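Local structure of transcriptional regulator (Corynebacterium diphtheriae, 3LMM) at residues Leu439-Ile445 with Val485-Gly489; Arg431-Val435 with Asn463-Ala468; Pro292-Ile296 with Leu405-Pro410. The protein is of unknown function but probably acts as a DNA-binding transcriptional regulator, combining Schlafen AlbA-like, ATPase-like and helix-turn-helix parts in one chain. All blocks are in the same frame, centred on the assembly; numbering follows the deposited sequence.

Followed from the N terminus, the chain first opens contact 3 at 292-296, at the end of a small hairpin, and closes it after 108 intervening residues at 405-410, tying that hairpin exit to the end of a strand of the large mixed sheet. Contacts 2 and 1 follow in series with it and cross each other: 431-435 opens, 439-445 opens, 463-468 closes contact 2, and 485-489 closes contact 1. Both start on helix 430-441, which is thereby joined to helix 458-469 and to the hairpin that follows. They meet where Trp486 and Ile445 pack on Leu465, whereas contact 3 stays about 11 Å from contact 1 and 14 Å from contact 2 at the nearest atoms.

Contact 1: residues Leu439-Ile445 with Val485-Gly489; sequences LFQRPFI and VWLLG
Phe444 holds its ring carbon CG between its own backbone N and carbonyl carbon (chi1 68°), and this rotation sets the ring beside Val485. Its CD2 meets Val485 CG1 at 3.7 Å, the methyl approaching the ring obliquely, while Val485 CG2 lies against Phe444 CB. Leu439, of helix 430-441, turns its CG to the side of the backbone N, anti to the carbonyl carbon, and the extended branch beyond it carries CD1 onto the strand: Leu439 CD1 lies 3.5 Å from Leu488 CB and also packs against the backbone between Leu487 and Leu488.

Between these two hydrophobic contacts, the main chains of Ile445 and Trp486 form a single antiparallel bridge, a hydrogen-bonded pair. Ile445 N donates to Trp486 O over 2.6 Å in an almost straight bond (168°). In return, Trp486 N donates to Ile445 O at 2.9 Å, more bent but lying in the carbonyl plane. Next to the bridge, Phe444 CA makes a CA-H...O contact with the same Trp486 O, 3.3 Å away. Ile445 CG2 rests on Trp486 CB at 3.6 Å, the two side chains crossing at about a right angle, and Ile445 O sits at the edge of the indole, near its plane.

The arrangement is consistent with a winged helix: the short extended piece after the first helix of that unit pairs with the outer side of the hairpin 479-482/485-488, whose inner pairing includes Leu487 with Ile480. Trp486 and Ile445 also pack on Leu465 of helix 458-469. The hydrogen bonds across the contact are all between backbones, and the side chains add hydrocarbon packing; between these two segments the wing is held by one bridge, flanked by apolar contacts.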
ATOM      1  N   LEU A 439      20.808   9.295  -7.413  1.00 32.22           N
ATOM      2  CA  LEU A 439      22.020   9.570  -8.164  1.00 41.57           C
ATOM      3  C   LEU A 439      21.948  10.849  -8.999  1.00 49.94           C
ATOM      4  O   LEU A 439      22.985  11.331  -9.473  1.00 54.03           O
ATOM      5  CB  LEU A 439      22.388   8.388  -9.052  1.00 33.38           C
ATOM      6  CG  LEU A 439      22.926   7.139  -8.358  1.00 33.43           C
ATOM      7  CD1 LEU A 439      23.383   6.192  -9.447  1.00 34.98           C
ATOM      8  CD2 LEU A 439      24.080   7.457  -7.425  1.00 16.55           C
ATOM      9  N   PHE A 440      20.740  11.390  -9.187  1.00 52.27           N
ATOM     10  CA  PHE A 440      20.566  12.642  -9.932  1.00 46.14           C
ATOM     11  C   PHE A 440      21.128  13.742  -9.048  1.00 46.81           C
ATOM     12  O   PHE A 440      21.563  14.783  -9.537  1.00 47.32           O
ATOM     13  CB  PHE A 440      19.083  12.968 -10.196  1.00 53.36           C
ATOM     14  CG  PHE A 440      18.414  12.094 -11.238  1.00 63.25           C
ATOM     15  CD1 PHE A 440      19.162  11.397 -12.190  1.00 62.24           C
ATOM     16  CD2 PHE A 440      17.014  12.004 -11.283  1.00 56.81           C
ATOM     17  CE1 PHE A 440      18.529  10.625 -13.169  1.00 56.77           C
ATOM     18  CE2 PHE A 440      16.367  11.241 -12.253  1.00 39.24           C
ATOM     19  CZ  PHE A 440      17.122  10.547 -13.200  1.00 54.09           C
ATOM     20  N   GLN A 441      21.096  13.494  -7.738  1.00 53.78           N
ATOM     21  CA  GLN A 441      21.585  14.439  -6.734  1.00 55.09           C
ATOM     22  C   GLN A 441      23.020  14.088  -6.362  1.00 54.20           C
ATOM     23  O   GLN A 441      23.972  14.685  -6.860  1.00 60.86           O
ATOM     24  CB  GLN A 441      20.745  14.357  -5.457  1.00 58.02           C
ATOM     25  CG  GLN A 441      19.252  14.204  -5.654  1.00 60.78           C
ATOM     26  CD  GLN A 441      18.622  15.420  -6.285  1.00 71.91           C
ATOM     27  OE1 GLN A 441      18.771  15.662  -7.486  1.00 69.98           O
ATOM     28  NE2 GLN A 441      17.926  16.210  -5.473  1.00 82.16           N
ATOM     29  N   ARG A 442      23.153  13.111  -5.472  1.00 47.93           N
ATOM     30  CA  ARG A 442      24.446  12.660  -4.992  1.00 40.93           C
ATOM     31  C   ARG A 442      25.282  12.038  -6.103  1.00 37.56           C
ATOM     32  O   ARG A 442      24.754  11.563  -7.106  1.00 35.09           O
ATOM     33  CB  ARG A 442      24.238  11.636  -3.873  1.00 41.57           C
ATOM     34  CG  ARG A 442      23.315  12.098  -2.762  1.00 45.46           C
ATOM     35  CD  ARG A 442      22.999  10.934  -1.853  1.00 60.32           C
ATOM     36  NE  ARG A 442      24.216  10.372  -1.274  1.00 58.68           N
ATOM     37  CZ  ARG A 442      24.741  10.772  -0.123  1.00 68.21           C
ATOM     38  NH1 ARG A 442      25.856  10.213   0.332  1.00 72.61           N
ATOM     39  NH2 ARG A 442      24.135  11.722   0.582  1.00 67.03           N
ATOM     40  N   PRO A 443      26.612  12.040  -5.938  1.00 35.05           N
ATOM     41  CA  PRO A 443      27.534  11.469  -6.922  1.00 34.86           C
ATOM     42  C   PRO A 443      27.651   9.949  -6.731  1.00 34.45           C
ATOM     43  O   PRO A 443      27.717   9.186  -7.697  1.00 36.56           O
ATOM     44  CB  PRO A 443      28.841  12.192  -6.615  1.00 32.03           C
ATOM     45  CG  PRO A 443      28.797  12.282  -5.132  1.00 34.95           C
ATOM     46  CD  PRO A 443      27.362  12.716  -4.865  1.00 35.84           C
ATOM     47  N   PHE A 444      27.686   9.517  -5.478  1.00 22.11           N
ATOM     48  CA  PHE A 444      27.766   8.101  -5.179  1.00 27.39           C
ATOM     49  C   PHE A 444      26.610   7.740  -4.257  1.00 29.88           C
ATOM     50  O   PHE A 444      26.073   8.593  -3.541  1.00 28.08           O
ATOM     51  CB  PHE A 444      29.095   7.750  -4.503  1.00 38.19           C
ATOM     52  CG  PHE A 444      29.247   8.320  -3.124  1.00 47.11           C
ATOM     53  CD1 PHE A 444      29.572   9.664  -2.945  1.00 53.44           C
ATOM     54  CD2 PHE A 444      29.012   7.529  -2.003  1.00 49.59           C
ATOM     55  CE1 PHE A 444      29.655  10.221  -1.668  1.00 57.58           C
ATOM     56  CE2 PHE A 444      29.091   8.072  -0.718  1.00 61.64           C
ATOM     57  CZ  PHE A 444      29.412   9.424  -0.549  1.00 62.42           C
ATOM     58  N   ILE A 445      26.217   6.473  -4.269  1.00 28.81           N
ATOM     59  CA  ILE A 445      25.120   6.043  -3.430  1.00 30.52           C
ATOM     60  C   ILE A 445      25.527   4.817  -2.596  1.00 35.04           C
ATOM     61  O   ILE A 445      26.211   3.916  -3.085  1.00 39.16           O
ATOM     62  CB  ILE A 445      23.859   5.782  -4.323  1.00 30.46           C
ATOM     63  CG1 ILE A 445      22.610   6.106  -3.527  1.00 42.61           C
ATOM     64  CG2 ILE A 445      23.801   4.361  -4.823  1.00 27.80           C
ATOM     65  CD1 ILE A 445      22.534   7.576  -3.155  1.00 54.51           C
ATOM     66  N   VAL A 485      31.177   1.764  -2.748  1.00 51.73           N
ATOM     67  CA  VAL A 485      29.928   2.470  -2.982  1.00 43.94           C
ATOM     68  C   VAL A 485      29.401   2.152  -4.371  1.00 43.72           C
ATOM     69  O   VAL A 485      29.994   1.358  -5.099  1.00 48.64           O
ATOM     70  CB  VAL A 485      30.130   3.989  -2.860  1.00 41.06           C
ATOM     71  CG1 VAL A 485      30.777   4.313  -1.527  1.00 32.43           C
ATOM     72  CG2 VAL A 485      30.997   4.487  -3.988  1.00 33.78           C
ATOM     73  N   TRP A 486      28.277   2.762  -4.729  1.00 37.43           N
ATOM     74  CA  TRP A 486      27.672   2.559  -6.040  1.00 34.87           C
ATOM     75  C   TRP A 486      27.512   3.889  -6.735  1.00 33.90           C
ATOM     76  O   TRP A 486      27.340   4.916  -6.088  1.00 31.78           O
ATOM     77  CB  TRP A 486      26.293   1.930  -5.901  1.00 30.47           C
ATOM     78  CG  TRP A 486      26.309   0.485  -5.945  1.00 35.10           C
ATOM     79  CD1 TRP A 486      26.538  -0.304  -7.039  1.00 42.20           C
ATOM     80  CD2 TRP A 486      26.121  -0.395  -4.842  1.00 44.47           C
ATOM     81  NE1 TRP A 486      26.501  -1.633  -6.681  1.00 48.27           N
ATOM     82  CE2 TRP A 486      26.247  -1.716  -5.335  1.00 53.14           C
ATOM     83  CE3 TRP A 486      25.856  -0.197  -3.481  1.00 48.39           C
ATOM     84  CZ2 TRP A 486      26.118  -2.841  -4.505  1.00 59.42           C
ATOM     85  CZ3 TRP A 486      25.728  -1.315  -2.650  1.00 58.63           C
ATOM     86  CH2 TRP A 486      25.858  -2.623  -3.168  1.00 65.39           C
ATOM     87  N   LEU A 487      27.561   3.877  -8.058  1.00 34.91           N
ATOM     88  CA  LEU A 487      27.392   5.121  -8.789  1.00 41.56           C
ATOM     89  C   LEU A 487      26.909   4.956 -10.230  1.00 37.26           C
ATOM     90  O   LEU A 487      27.167   3.951 -10.885  1.00 30.24           O
ATOM     91  CB  LEU A 487      28.686   5.948  -8.718  1.00 45.46           C
ATOM     92  CG  LEU A 487      30.029   5.228  -8.846  1.00 36.44           C
ATOM     93  CD1 LEU A 487      30.285   4.950 -10.310  1.00 37.96           C
ATOM     94  CD2 LEU A 487      31.137   6.082  -8.265  1.00 25.03           C
ATOM     95  N   LEU A 488      26.183   5.963 -10.700  1.00 36.23           N
ATOM     96  CA  LEU A 488      25.620   5.964 -12.037  1.00 33.45           C
ATOM     97  C   LEU A 488      26.649   5.602 -13.102  1.00 35.61           C
ATOM     98  O   LEU A 488      27.772   6.096 -13.072  1.00 39.53           O
ATOM     99  CB  LEU A 488      25.026   7.338 -12.323  1.00 22.30           C
ATOM    100  CG  LEU A 488      24.037   7.417 -13.477  1.00 27.67           C
ATOM    101  CD1 LEU A 488      22.841   6.515 -13.214  1.00 21.99           C
ATOM    102  CD2 LEU A 488      23.596   8.855 -13.650  1.00 22.28           C
ATOM    103  N   GLY A 489      26.262   4.734 -14.036  1.00 36.48           N
ATOM    104  CA  GLY A 489      27.171   4.322 -15.100  1.00 43.77           C
ATOM    105  C   GLY A 489      27.336   5.389 -16.169  1.00 46.83           C
ATOM    106  O   GLY A 489      26.383   6.097 -16.471  1.00 47.98           O
TER

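Contact 2: residues Arg431-Val435 with Asn463-Ala468; sequences RIAIV and NALEAA
Arg431 spreads its guanidinium over Ala467, whose CB lies over one face, 3.8 Å from Arg431 NH2. The amide of Asn463 comes up obliquely, yet its plane is turned only 4° from that of the guanidinium, so the two flat groups are nearly parallel. The polar end of the arginine is claimed by a residue beyond the contact: NH1 forms a salt bridge with Asp429. Bends at chi2 and chi3 carry the chain across the side of helix 458-469, and its aliphatic root lies on Ala464, with Arg431 CB 3.8 Å from Ala464 CB.

The segments 431-435 and 463-468 cross at -94°, their axes 8.8 Å apart at closest approach. Their helices fit the first and third helices of a winged helix-turn-helix unit, with helix 447-454 between them in sequence; by analogy with that fold, 458-469 is probably the recognition helix. Three alanines, Ala464, Ala467 and Ala468, give it a side of small residues against its partner. Val435 reaches that side with both branches. Its CG1, anti to the backbone N (chi1 171°), meets Ala468 CB at 4.0 Å, while CG2 lies 4.2 Å from Ala464 CB. Ile432 adds a looser touch through CG2, 4.4 Å from Ala468 CB. Ile479, on the first strand of the wing, packs on Val435 and Ala468 alike.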
ATOM      1  N   ARG A 431      11.695   1.063  -7.610  1.00 23.90           N
ATOM      2  CA  ARG A 431      13.063   0.940  -7.099  1.00 25.30           C
ATOM      3  C   ARG A 431      14.088   1.625  -7.976  1.00 26.26           C
ATOM      4  O   ARG A 431      14.872   2.446  -7.498  1.00 24.21           O
ATOM      5  CB  ARG A 431      13.480  -0.522  -6.928  1.00 18.32           C
ATOM      6  CG  ARG A 431      12.702  -1.253  -5.892  1.00 10.32           C
ATOM      7  CD  ARG A 431      11.904  -2.316  -6.570  1.00 32.76           C
ATOM      8  NE  ARG A 431      12.598  -3.593  -6.589  1.00 41.99           N
ATOM      9  CZ  ARG A 431      12.229  -4.622  -7.345  1.00 49.38           C
ATOM     10  NH1 ARG A 431      11.182  -4.508  -8.152  1.00 48.51           N
ATOM     11  NH2 ARG A 431      12.884  -5.774  -7.273  1.00 56.38           N
ATOM     12  N   ILE A 432      14.097   1.291  -9.260  1.00 21.47           N
ATOM     13  CA  ILE A 432      15.074   1.923 -10.115  1.00 24.65           C
ATOM     14  C   ILE A 432      14.781   3.429 -10.180  1.00 26.31           C
ATOM     15  O   ILE A 432      15.672   4.220 -10.463  1.00 30.81           O
ATOM     16  CB  ILE A 432      15.118   1.257 -11.523  1.00 23.06           C
ATOM     17  CG1 ILE A 432      13.836   1.543 -12.281  1.00 37.41           C
ATOM     18  CG2 ILE A 432      15.356  -0.241 -11.389  1.00  1.00           C
ATOM     19  CD1 ILE A 432      13.792   2.951 -12.882  1.00 53.07           C
ATOM     20  N   ALA A 433      13.546   3.832  -9.885  1.00 28.35           N
ATOM     21  CA  ALA A 433      13.197   5.257  -9.906  1.00 23.89           C
ATOM     22  C   ALA A 433      13.885   5.974  -8.740  1.00 22.62           C
ATOM     23  O   ALA A 433      14.529   7.008  -8.914  1.00 18.67           O
ATOM     24  CB  ALA A 433      11.686   5.439  -9.811  1.00 14.93           C
ATOM     25  N   ILE A 434      13.747   5.415  -7.546  1.00 20.86           N
ATOM     26  CA  ILE A 434      14.372   6.010  -6.379  1.00 23.32           C
ATOM     27  C   ILE A 434      15.880   5.977  -6.558  1.00 24.65           C
ATOM     28  O   ILE A 434      16.557   6.990  -6.383  1.00 27.12           O
ATOM     29  CB  ILE A 434      14.009   5.243  -5.097  1.00 24.82           C
ATOM     30  CG1 ILE A 434      12.505   5.374  -4.821  1.00 28.41           C
ATOM     31  CG2 ILE A 434      14.843   5.758  -3.930  1.00 13.29           C
ATOM     32  CD1 ILE A 434      12.046   6.790  -4.500  1.00 18.62           C
ATOM     33  N   VAL A 435      16.412   4.811  -6.904  1.00 21.32           N
ATOM     34  CA  VAL A 435      17.850   4.712  -7.089  1.00 18.99           C
ATOM     35  C   VAL A 435      18.325   5.743  -8.108  1.00 24.59           C
ATOM     36  O   VAL A 435      19.211   6.533  -7.801  1.00 34.78           O
ATOM     37  CB  VAL A 435      18.284   3.317  -7.544  1.00 11.46           C
ATOM     38  CG1 VAL A 435      19.749   3.339  -7.939  1.00  1.00           C
ATOM     39  CG2 VAL A 435      18.074   2.334  -6.415  1.00  7.15           C
ATOM     40  N   ASN A 463      17.778  -4.945  -1.989  1.00 30.24           N
ATOM     41  CA  ASN A 463      16.880  -5.364  -3.057  1.00 23.56           C
ATOM     42  C   ASN A 463      16.827  -4.342  -4.187  1.00 25.74           C
ATOM     43  O   ASN A 463      17.031  -4.680  -5.356  1.00 25.58           O
ATOM     44  CB  ASN A 463      15.468  -5.576  -2.501  1.00 28.41           C
ATOM     45  CG  ASN A 463      14.487  -6.039  -3.563  1.00 33.46           C
ATOM     46  OD1 ASN A 463      14.598  -7.149  -4.069  1.00 41.06           O
ATOM     47  ND2 ASN A 463      13.524  -5.187  -3.908  1.00 34.10           N
ATOM     48  N   ALA A 464      16.534  -3.092  -3.847  1.00 23.70           N
ATOM     49  CA  ALA A 464      16.463  -2.044  -4.858  1.00 23.55           C
ATOM     50  C   ALA A 464      17.802  -1.984  -5.595  1.00 28.84           C
ATOM     51  O   ALA A 464      17.839  -2.109  -6.821  1.00 16.76           O
ATOM     52  CB  ALA A 464      16.161  -0.706  -4.207  1.00 14.40           C
ATOM     53  N   LEU A 465      18.897  -1.814  -4.849  1.00 29.58           N
ATOM     54  CA  LEU A 465      20.222  -1.747  -5.462  1.00 24.58           C
ATOM     55  C   LEU A 465      20.451  -2.885  -6.449  1.00 28.73           C
ATOM     56  O   LEU A 465      20.815  -2.642  -7.602  1.00 27.59           O
ATOM     57  CB  LEU A 465      21.309  -1.752  -4.386  1.00 12.90           C
ATOM     58  CG  LEU A 465      21.577  -0.376  -3.773  1.00 17.86           C
ATOM     59  CD1 LEU A 465      22.378  -0.519  -2.497  1.00 24.33           C
ATOM     60  CD2 LEU A 465      22.319   0.487  -4.768  1.00 12.30           C
ATOM     61  N   GLU A 466      20.229  -4.123  -6.004  1.00 33.52           N
ATOM     62  CA  GLU A 466      20.398  -5.290  -6.872  1.00 31.37           C
ATOM     63  C   GLU A 466      19.610  -5.137  -8.169  1.00 25.64           C
ATOM     64  O   GLU A 466      20.173  -5.218  -9.254  1.00 27.27           O
ATOM     65  CB  GLU A 466      19.948  -6.577  -6.161  1.00 32.89           C
ATOM     66  CG  GLU A 466      21.067  -7.376  -5.473  1.00 51.40           C
ATOM     67  CD  GLU A 466      22.153  -7.847  -6.441  1.00 56.77           C
ATOM     68  OE1 GLU A 466      23.124  -7.091  -6.668  1.00 63.92           O
ATOM     69  OE2 GLU A 466      22.032  -8.968  -6.987  1.00 50.57           O
ATOM     70  N   ALA A 467      18.307  -4.915  -8.057  1.00 20.37           N
ATOM     71  CA  ALA A 467      17.482  -4.761  -9.242  1.00 17.45           C
ATOM     72  C   ALA A 467      18.025  -3.672 -10.170  1.00 20.09           C
ATOM     73  O   ALA A 467      17.912  -3.777 -11.389  1.00 16.40           O
ATOM     74  CB  ALA A 467      16.049  -4.448  -8.848  1.00  8.60           C
ATOM     75  N   ALA A 468      18.615  -2.627  -9.604  1.00 21.60           N
ATOM     76  CA  ALA A 468      19.148  -1.549 -10.425  1.00 22.75           C
ATOM     77  C   ALA A 468      20.450  -1.980 -11.056  1.00 21.65           C
ATOM     78  O   ALA A 468      20.808  -1.532 -12.147  1.00 23.42           O
ATOM     79  CB  ALA A 468      19.369  -0.308  -9.587  1.00 24.12           C
TER

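Contact 3: residues Pro292-Ile296 with Leu405-Pro410; sequences PVPEI and LVGGRP
Leu405, near the end of strand 400-406, begins the contact by sending CD2 toward Ile296, whose CD1 lies 4.4 Å away in a loose apolar touch. The strand then gives way to a loop with two glycines. Having no side chain, Gly407 lets the other segment come right up to its backbone: its CA lies against Ile296 CG2 and makes a CA-H...O contact with Glu295 O at 3.3 Å. The isoleucine delivers that methyl by setting CG2 anti to its carbonyl carbon, which leaves CG1 between the backbone N and the carbonyl carbon (chi1 65°).

The six-stranded mixed sheet is consistent with the ATPase-like fold expected of the RecG C-terminal family, and here the hairpin 282-286/289-293, which leads into helix 298-311, meets the exit of one of its strands. The two segments run in nearly opposite senses, 156° apart.

Gly408 supplies the hydrogen bond between them, N to Glu295 O, nearly linear at 178°; the modelled 2.5 Å is very short and, at this resolution, doubtful in detail. A positive phi puts its backbone in a conformation that suits glycine. The carboxylate of Glu295 has partners outside the two segments, a salt bridge to Lys280 and a hydrogen bond to Ser329, whose backbone also bonds to Gly407. Further on, Pro410 brings the chain back with CD 4.4 Å from Val293 CG1, and both residues pack on Val284 of the hairpin.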
ATOM      1  N   PRO A 292       0.481  14.651 -26.305  1.00 40.08           N
ATOM      2  CA  PRO A 292      -0.025  15.563 -25.274  1.00 36.26           C
ATOM      3  C   PRO A 292       0.304  15.041 -23.876  1.00 33.25           C
ATOM      4  O   PRO A 292      -0.060  13.915 -23.531  1.00 30.37           O
ATOM      5  CB  PRO A 292      -1.519  15.559 -25.540  1.00 35.92           C
ATOM      6  CG  PRO A 292      -1.748  14.131 -25.912  1.00 37.04           C
ATOM      7  CD  PRO A 292      -0.627  13.897 -26.912  1.00 41.34           C
ATOM      8  N   VAL A 293       0.977  15.863 -23.073  1.00 33.69           N
ATOM      9  CA  VAL A 293       1.379  15.498 -21.706  1.00 20.82           C
ATOM     10  C   VAL A 293       0.903  16.528 -20.669  1.00 24.49           C
ATOM     11  O   VAL A 293       1.294  17.696 -20.728  1.00 23.58           O
ATOM     12  CB  VAL A 293       2.912  15.427 -21.608  1.00 18.07           C
ATOM     13  CG1 VAL A 293       3.324  15.096 -20.201  1.00  7.03           C
ATOM     14  CG2 VAL A 293       3.450  14.430 -22.599  1.00  9.32           C
ATOM     15  N   PRO A 294       0.071  16.108 -19.691  1.00 27.70           N
ATOM     16  CA  PRO A 294      -0.398  17.079 -18.685  1.00 27.50           C
ATOM     17  C   PRO A 294       0.701  17.695 -17.790  1.00 23.33           C
ATOM     18  O   PRO A 294       1.760  17.101 -17.590  1.00 13.86           O
ATOM     19  CB  PRO A 294      -1.446  16.285 -17.894  1.00 17.09           C
ATOM     20  CG  PRO A 294      -0.988  14.870 -18.031  1.00 24.37           C
ATOM     21  CD  PRO A 294      -0.517  14.775 -19.466  1.00 18.74           C
ATOM     22  N   GLU A 295       0.437  18.897 -17.276  1.00 25.62           N
ATOM     23  CA  GLU A 295       1.375  19.610 -16.413  1.00 21.10           C
ATOM     24  C   GLU A 295       1.875  18.711 -15.311  1.00 22.06           C
ATOM     25  O   GLU A 295       2.989  18.865 -14.830  1.00 22.01           O
ATOM     26  CB  GLU A 295       0.719  20.817 -15.770  1.00 37.50           C
ATOM     27  CG  GLU A 295       0.051  21.776 -16.712  1.00 48.57           C
ATOM     28  CD  GLU A 295       0.432  23.192 -16.390  1.00 56.45           C
ATOM     29  OE1 GLU A 295       1.620  23.526 -16.621  1.00 60.19           O
ATOM     30  OE2 GLU A 295      -0.433  23.955 -15.892  1.00 52.96           O
ATOM     31  N   ILE A 296       1.014  17.820 -14.845  1.00 22.38           N
ATOM     32  CA  ILE A 296       1.432  16.850 -13.842  1.00 26.28           C
ATOM     33  C   ILE A 296       0.684  15.556 -14.113  1.00 22.89           C
ATOM     34  O   ILE A 296      -0.523  15.559 -14.352  1.00 22.82           O
ATOM     35  CB  ILE A 296       1.217  17.330 -12.373  1.00 18.98           C
ATOM     36  CG1 ILE A 296      -0.248  17.503 -12.051  1.00 32.15           C
ATOM     37  CG2 ILE A 296       1.947  18.639 -12.147  1.00 11.88           C
ATOM     38  CD1 ILE A 296      -0.447  18.010 -10.620  1.00 46.42           C
ATOM     39  N   LEU A 405       2.867  18.746  -5.188  1.00 27.41           N
ATOM     40  CA  LEU A 405       3.313  18.167  -6.446  1.00 21.48           C
ATOM     41  C   LEU A 405       3.748  19.271  -7.376  1.00 22.65           C
ATOM     42  O   LEU A 405       2.919  20.078  -7.783  1.00 26.44           O
ATOM     43  CB  LEU A 405       2.172  17.402  -7.113  1.00 12.06           C
ATOM     44  CG  LEU A 405       2.065  15.938  -6.726  1.00 10.33           C
ATOM     45  CD1 LEU A 405       2.005  15.822  -5.230  1.00 18.54           C
ATOM     46  CD2 LEU A 405       0.843  15.334  -7.368  1.00 13.21           C
ATOM     47  N   VAL A 406       5.031  19.318  -7.716  1.00 21.08           N
ATOM     48  CA  VAL A 406       5.506  20.349  -8.643  1.00 23.45           C
ATOM     49  C   VAL A 406       5.739  19.767 -10.046  1.00 25.20           C
ATOM     50  O   VAL A 406       6.677  19.001 -10.253  1.00 27.70           O
ATOM     51  CB  VAL A 406       6.819  20.996  -8.158  1.00 21.48           C
ATOM     52  CG1 VAL A 406       7.450  21.780  -9.292  1.00 25.63           C
ATOM     53  CG2 VAL A 406       6.551  21.914  -6.974  1.00 14.44           C
ATOM     54  N   GLY A 407       4.897  20.141 -11.008  1.00 26.26           N
ATOM     55  CA  GLY A 407       5.041  19.611 -12.356  1.00 23.01           C
ATOM     56  C   GLY A 407       5.525  20.543 -13.457  1.00 26.83           C
ATOM     57  O   GLY A 407       6.468  21.313 -13.285  1.00 37.89           O
ATOM     58  N   GLY A 408       4.869  20.465 -14.608  1.00 26.50           N
ATOM     59  CA  GLY A 408       5.260  21.290 -15.734  1.00 26.40           C
ATOM     60  C   GLY A 408       5.716  20.443 -16.911  1.00 25.55           C
ATOM     61  O   GLY A 408       5.393  19.259 -16.999  1.00 26.87           O
ATOM     62  N   ARG A 409       6.464  21.040 -17.830  1.00 29.95           N
ATOM     63  CA  ARG A 409       6.937  20.293 -18.984  1.00 31.05           C
ATOM     64  C   ARG A 409       7.900  19.188 -18.572  1.00 32.41           C
ATOM     65  O   ARG A 409       8.702  19.352 -17.650  1.00 32.09           O
ATOM     66  CB  ARG A 409       7.625  21.217 -19.990  1.00 32.59           C
ATOM     67  CG  ARG A 409       6.675  21.918 -20.940  1.00 37.95           C
ATOM     68  CD  ARG A 409       7.414  22.790 -21.936  1.00 41.08           C
ATOM     69  NE  ARG A 409       6.502  23.277 -22.954  1.00 47.15           N
ATOM     70  CZ  ARG A 409       6.054  22.540 -23.963  1.00 57.40           C
ATOM     71  NH1 ARG A 409       6.449  21.278 -24.088  1.00 44.61           N
ATOM     72  NH2 ARG A 409       5.192  23.057 -24.837  1.00 68.85           N
ATOM     73  N   PRO A 410       7.827  18.035 -19.253  1.00 31.67           N
ATOM     74  CA  PRO A 410       8.731  16.943 -18.901  1.00 27.83           C
ATOM     75  C   PRO A 410      10.144  17.259 -19.390  1.00 29.65           C
ATOM     76  O   PRO A 410      10.333  18.070 -20.301  1.00 29.82           O
ATOM     77  CB  PRO A 410       8.107  15.745 -19.611  1.00 19.75           C
ATOM     78  CG  PRO A 410       7.497  16.359 -20.840  1.00 15.69           C
ATOM     79  CD  PRO A 410       6.887  17.632 -20.319  1.00 29.55           C
TER